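Local coordinates for protein Amuc_1102 (Akkermansia muciniphila, PDB 7DSZ) that is of unconfirmed function but adopts an immunoglobulin-like fold related to archaeal type IV pilus proteins, consistent with a role in pilus-like surface structures, at residues Val187-Tyr190 / Asp191-Pro194; Pro85-Ser88 / Arg89-Leu92. One frame throughout, in Å; residues are numbered along the deposited sequence.

Contact 1. Residues Val187-Tyr190 / Asp191-Pro194; sequences VFWY and DRYP
Arg-192 N and the ring edge of Tyr-193 both come to the carbonyl oxygen of Trp-189. Arg-192 N donates to Trp-189 O over 3.1 Å with an N-H...O angle of 163°, nearly straight, although the donor stands well above the carbonyl plane; Tyr-193 CD1 lies 3.6 Å from Trp-189 O. The bond joins residues three apart, with Tyr-190 and Asp-191 between them.

On one side of the loop the Trp-189 indole and the extended Arg-192 chain lie side by side and point the same way, with Trp-189 CE3 3.6 Å from Arg-192 CD, and Tyr-193 crosses the indole at a slant. Indole and guanidinium planes are 56° apart, and Trp-189 CZ3 sits over one face of the guanidinium. With CG anti to the backbone N (chi1 174°), Arg-192 follows the indole and at the same time lays its own CG over the centre of the Tyr-193 ring, 3.7 Å above the plane. The Tyr-193 hydroxyl ends at the indole edge, in its plane, with OH 3.6 Å from Trp-189 CE3. Arg-192 NE also reaches that hydroxyl, but only in a weak, bent bond. Glu-55 is the stronger partner of both: it forms a salt bridge with Arg-192 NE and a hydrogen bond with Tyr-193 OH, tying the two polar ends together.

Between the bonded residues, Asp-191 OD1 comes to the edge of the Tyr-190 ring, 3.9 Å from CD2, while Pro-117 and Lys-49 of the second subunit pack on Tyr-190 and Asp-191. In sequence the loop runs from strand 169-171 to strand 195-196; Tyr-193 is buried against Tyr-110, Ser-112 and Tyr-114 of strand 109-115, and Glu-55 reaches it from strand 50-63.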
loop_
_atom_site.group_PDB
_atom_site.type_symbol
_atom_site.label_atom_id
_atom_site.label_comp_id
_atom_site.label_asym_id
_atom_site.label_seq_id
_atom_site.Cartn_x
_atom_site.Cartn_y
_atom_site.Cartn_z
ATOM N N VAL C 187 1.751 1.728 -11.324
ATOM C CA VAL C 187 2.061 0.683 -12.307
ATOM C C VAL C 187 2.429 1.231 -13.679
ATOM O O VAL C 187 2.707 0.437 -14.589
ATOM C CB VAL C 187 0.895 -0.313 -12.475
ATOM C CG1 VAL C 187 0.462 -0.871 -11.090
ATOM C CG2 VAL C 187 -0.259 0.331 -13.208
ATOM N N PHE C 188 2.464 2.547 -13.858
ATOM C CA PHE C 188 2.738 3.149 -15.158
ATOM C C PHE C 188 4.165 3.669 -15.234
ATOM O O PHE C 188 4.801 3.933 -14.217
ATOM C CB PHE C 188 1.746 4.274 -15.423
ATOM C CG PHE C 188 0.334 3.778 -15.565
ATOM C CD1 PHE C 188 -0.092 3.240 -16.776
ATOM C CD2 PHE C 188 -0.534 3.785 -14.493
ATOM C CE1 PHE C 188 -1.384 2.761 -16.923
ATOM C CE2 PHE C 188 -1.835 3.287 -14.630
ATOM C CZ PHE C 188 -2.249 2.782 -15.859
ATOM N N TRP C 189 4.668 3.805 -16.469
ATOM C CA TRP C 189 6.052 4.225 -16.699
ATOM C C TRP C 189 7.013 3.427 -15.829
ATOM O O TRP C 189 7.946 3.973 -15.232
ATOM C CB TRP C 189 6.240 5.719 -16.434
ATOM C CG TRP C 189 5.496 6.656 -17.338
ATOM C CD1 TRP C 189 4.631 6.342 -18.358
ATOM C CD2 TRP C 189 5.591 8.080 -17.309
ATOM N NE1 TRP C 189 4.164 7.508 -18.945
ATOM C CE2 TRP C 189 4.739 8.581 -18.310
ATOM C CE3 TRP C 189 6.302 8.982 -16.504
ATOM C CZ2 TRP C 189 4.584 9.943 -18.534
ATOM C CZ3 TRP C 189 6.151 10.345 -16.737
ATOM C CH2 TRP C 189 5.301 10.806 -17.745
ATOM N N TYR C 190 6.796 2.113 -15.763
ATOM C CA TYR C 190 7.473 1.334 -14.741
ATOM C C TYR C 190 8.985 1.337 -14.953
ATOM O O TYR C 190 9.750 1.431 -13.982
ATOM C CB TYR C 190 6.918 -0.094 -14.694
ATOM C CG TYR C 190 7.553 -0.889 -13.571
ATOM C CD1 TYR C 190 7.073 -0.780 -12.262
ATOM C CD2 TYR C 190 8.659 -1.717 -13.804
ATOM C CE1 TYR C 190 7.663 -1.488 -11.210
ATOM C CE2 TYR C 190 9.260 -2.433 -12.760
ATOM C CZ TYR C 190 8.750 -2.317 -11.465
ATOM O OH TYR C 190 9.333 -2.990 -10.405
ATOM N N ASP C 191 9.431 1.309 -16.213
ATOM C CA ASP C 191 10.862 1.240 -16.514
ATOM C C ASP C 191 11.610 2.552 -16.332
ATOM O O ASP C 191 12.839 2.565 -16.492
ATOM C CB ASP C 191 11.067 0.765 -17.949
ATOM C CG ASP C 191 10.819 -0.704 -18.088
ATOM O OD1 ASP C 191 10.793 -1.365 -17.025
ATOM O OD2 ASP C 191 10.648 -1.190 -19.225
ATOM N N ARG C 192 10.914 3.656 -16.052
ATOM C CA ARG C 192 11.569 4.958 -15.968
ATOM C C ARG C 192 12.328 5.149 -14.659
ATOM O O ARG C 192 13.251 5.977 -14.599
ATOM C CB ARG C 192 10.512 6.060 -16.156
ATOM C CG ARG C 192 10.998 7.507 -15.960
ATOM C CD ARG C 192 9.856 8.475 -16.289
ATOM N NE ARG C 192 10.151 9.871 -15.973
ATOM C CZ ARG C 192 10.603 10.743 -16.868
ATOM N NH1 ARG C 192 10.817 10.345 -18.126
ATOM N NH2 ARG C 192 10.840 12.004 -16.521
ATOM N N TYR C 193 11.972 4.398 -13.620
ATOM C CA TYR C 193 12.473 4.583 -12.269
ATOM C C TYR C 193 12.908 3.244 -11.698
ATOM O O TYR C 193 12.393 2.194 -12.099
ATOM C CB TYR C 193 11.382 5.152 -11.350
ATOM C CG TYR C 193 10.531 6.263 -11.922
ATOM C CD1 TYR C 193 9.385 5.976 -12.660
ATOM C CD2 TYR C 193 10.848 7.601 -11.679
ATOM C CE1 TYR C 193 8.590 6.996 -13.154
ATOM C CE2 TYR C 193 10.056 8.629 -12.183
ATOM C CZ TYR C 193 8.926 8.304 -12.904
ATOM O OH TYR C 193 8.106 9.277 -13.424
ATOM N N PRO C 194 13.802 3.241 -10.717
ATOM C CA PRO C 194 14.080 1.985 -10.011
ATOM C C PRO C 194 12.898 1.561 -9.148
ATOM O O PRO C 194 11.959 2.320 -8.881
ATOM C CB PRO C 194 15.305 2.308 -9.143
ATOM C CG PRO C 194 15.782 3.684 -9.591
ATOM C CD PRO C 194 14.570 4.364 -10.150
#

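Contact 2. Residues Pro85-Ser88 / Arg89-Leu92; sequences PDRS and RQYL
Gln-90 and Arg-87 meet twice, through the backbone and through their side chains. The backbone part is a type I beta turn from Arg-87 to Gln-90: Gln-90 N donates to Arg-87 O over 3.0 Å, at an N-H...O angle of 158°. Ser-88 and Arg-89 occupy the two corner positions, and the chain reverses here to enter strand 91-104.

The polar side chains meet without bonding directly. Gln-90 CG sits between its own backbone N and carbonyl carbon (chi1 69°), which brings it to 3.3 Å from Arg-87 O and carries the extended amide across toward the side chain of Arg-87. There the amide crosses Arg-87 at a slant, its plane 39° from that of the guanidinium, and OE1 stays 3.7 Å from Arg-87 NE. The bond OE1 does make is to Asn-84 ND2, just before Pro-85. With an alanine in place of Gln-90, Asn-84 ND2 is likely to lose this acceptor and Arg-87 NE the amide beside it.

The apolar part is a light touch of Pro-85 CD on Leu-92 CD1, 4.2 Å; Tyr-175 lies against both residues.

Asp-86 is held from outside the turn, by a salt bridge to Arg-122 and a hydrogen bond from Ser-68 N of the third subunit. The chemistry is that of a beta-hairpin connection: the turn bond sets the reversal, and backbone bonds of Gln-90 with Asn-84 and Leu-92 with Val-82 continue the pairing. Arg-87 NH2 and Arg-89 NH2 lie 6.8 Å apart, so any repulsion between the like charges is probably modest at this exposed place.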
loop_
_atom_site.group_PDB
_atom_site.type_symbol
_atom_site.label_atom_id
_atom_site.label_comp_id
_atom_site.label_asym_id
_atom_site.label_seq_id
_atom_site.Cartn_x
_atom_site.Cartn_y
_atom_site.Cartn_z
ATOM N N PRO C 85 -0.447 28.330 2.853
ATOM C CA PRO C 85 -1.627 29.066 2.383
ATOM C C PRO C 85 -2.530 29.526 3.508
ATOM O O PRO C 85 -3.398 30.373 3.268
ATOM C CB PRO C 85 -2.336 28.055 1.472
ATOM C CG PRO C 85 -1.926 26.712 2.022
ATOM C CD PRO C 85 -0.514 26.890 2.524
ATOM N N ASP C 86 -2.369 28.980 4.716
ATOM C CA ASP C 86 -3.165 29.381 5.870
ATOM C C ASP C 86 -2.503 30.456 6.713
ATOM O O ASP C 86 -3.201 31.142 7.470
ATOM C CB ASP C 86 -3.445 28.183 6.776
ATOM C CG ASP C 86 -4.432 27.220 6.174
ATOM O OD1 ASP C 86 -5.321 27.677 5.430
ATOM O OD2 ASP C 86 -4.307 26.004 6.440
ATOM N N ARG C 87 -1.164 30.594 6.629
ATOM C CA ARG C 87 -0.401 31.611 7.374
ATOM C C ARG C 87 0.713 32.074 6.440
ATOM O O ARG C 87 1.849 31.594 6.509
ATOM C CB ARG C 87 0.161 31.061 8.685
ATOM C CG ARG C 87 -0.862 30.398 9.591
ATOM C CD ARG C 87 -0.199 29.379 10.496
ATOM N NE ARG C 87 0.814 29.979 11.362
ATOM C CZ ARG C 87 0.647 30.196 12.663
ATOM N NH1 ARG C 87 -0.492 29.857 13.249
ATOM N NH2 ARG C 87 1.619 30.744 13.380
ATOM N N SER C 88 0.381 33.015 5.559
ATOM C CA SER C 88 1.280 33.411 4.478
ATOM C C SER C 88 2.583 34.034 4.968
ATOM O O SER C 88 3.483 34.268 4.154
ATOM C CB SER C 88 0.561 34.383 3.548
ATOM O OG SER C 88 -0.044 35.421 4.298
ATOM N N ARG C 89 2.708 34.309 6.267
ATOM C CA ARG C 89 3.964 34.805 6.806
ATOM C C ARG C 89 5.050 33.732 6.857
ATOM O O ARG C 89 6.217 34.067 7.083
ATOM C CB ARG C 89 3.718 35.390 8.201
ATOM C CG ARG C 89 4.521 36.651 8.512
ATOM C CD ARG C 89 3.737 37.656 9.374
ATOM N NE ARG C 89 2.487 37.111 9.906
ATOM C CZ ARG C 89 1.740 37.710 10.833
ATOM N NH1 ARG C 89 2.117 38.876 11.342
ATOM N NH2 ARG C 89 0.616 37.141 11.257
ATOM N N GLN C 90 4.713 32.458 6.638
ATOM C CA GLN C 90 5.683 31.388 6.813
ATOM C C GLN C 90 5.685 30.437 5.622
ATOM O O GLN C 90 4.760 30.407 4.802
ATOM C CB GLN C 90 5.425 30.600 8.103
ATOM C CG GLN C 90 4.166 29.770 8.089
ATOM C CD GLN C 90 3.961 28.998 9.380
ATOM O OE1 GLN C 90 3.215 28.018 9.417
ATOM N NE2 GLN C 90 4.620 29.439 10.447
ATOM N N TYR C 91 6.761 29.659 5.543
ATOM C CA TYR C 91 6.915 28.603 4.556
ATOM C C TYR C 91 6.687 27.251 5.211
ATOM O O TYR C 91 7.003 27.050 6.389
ATOM C CB TYR C 91 8.316 28.621 3.923
ATOM C CG TYR C 91 8.610 29.827 3.065
ATOM C CD1 TYR C 91 8.080 29.938 1.794
ATOM C CD2 TYR C 91 9.441 30.847 3.520
ATOM C CE1 TYR C 91 8.349 31.033 1.000
ATOM C CE2 TYR C 91 9.723 31.946 2.725
ATOM C CZ TYR C 91 9.170 32.032 1.466
ATOM O OH TYR C 91 9.429 33.117 0.663
ATOM N N LEU C 92 6.150 26.315 4.427
ATOM C CA LEU C 92 6.050 24.919 4.824
ATOM C C LEU C 92 7.186 24.142 4.171
ATOM O O LEU C 92 7.424 24.290 2.976
ATOM C CB LEU C 92 4.704 24.325 4.402
ATOM C CG LEU C 92 3.500 24.985 5.076
ATOM C CD1 LEU C 92 2.202 24.377 4.568
ATOM C CD2 LEU C 92 3.621 24.859 6.597
#

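Contacts 1 and 2 are separate surface turns on opposite sides of the chain's centre. Their own centres are 34 Å apart and their nearest atoms about 22 Å, so neither touches the other. They also follow in series, 85-92 being complete long before 187-194 begins. What joins them is the sheet: residues 85-92 include the start of strand 91-104, and residues 187-194 lead into strand 195-196, which pairs antiparallel with it. Each turn also faces a different copy of the protein, contact 1 the second subunit and contact 2 the third. Together they mark two remote parts of one immunoglobulin-like domain that both take part in the three-chain assembly.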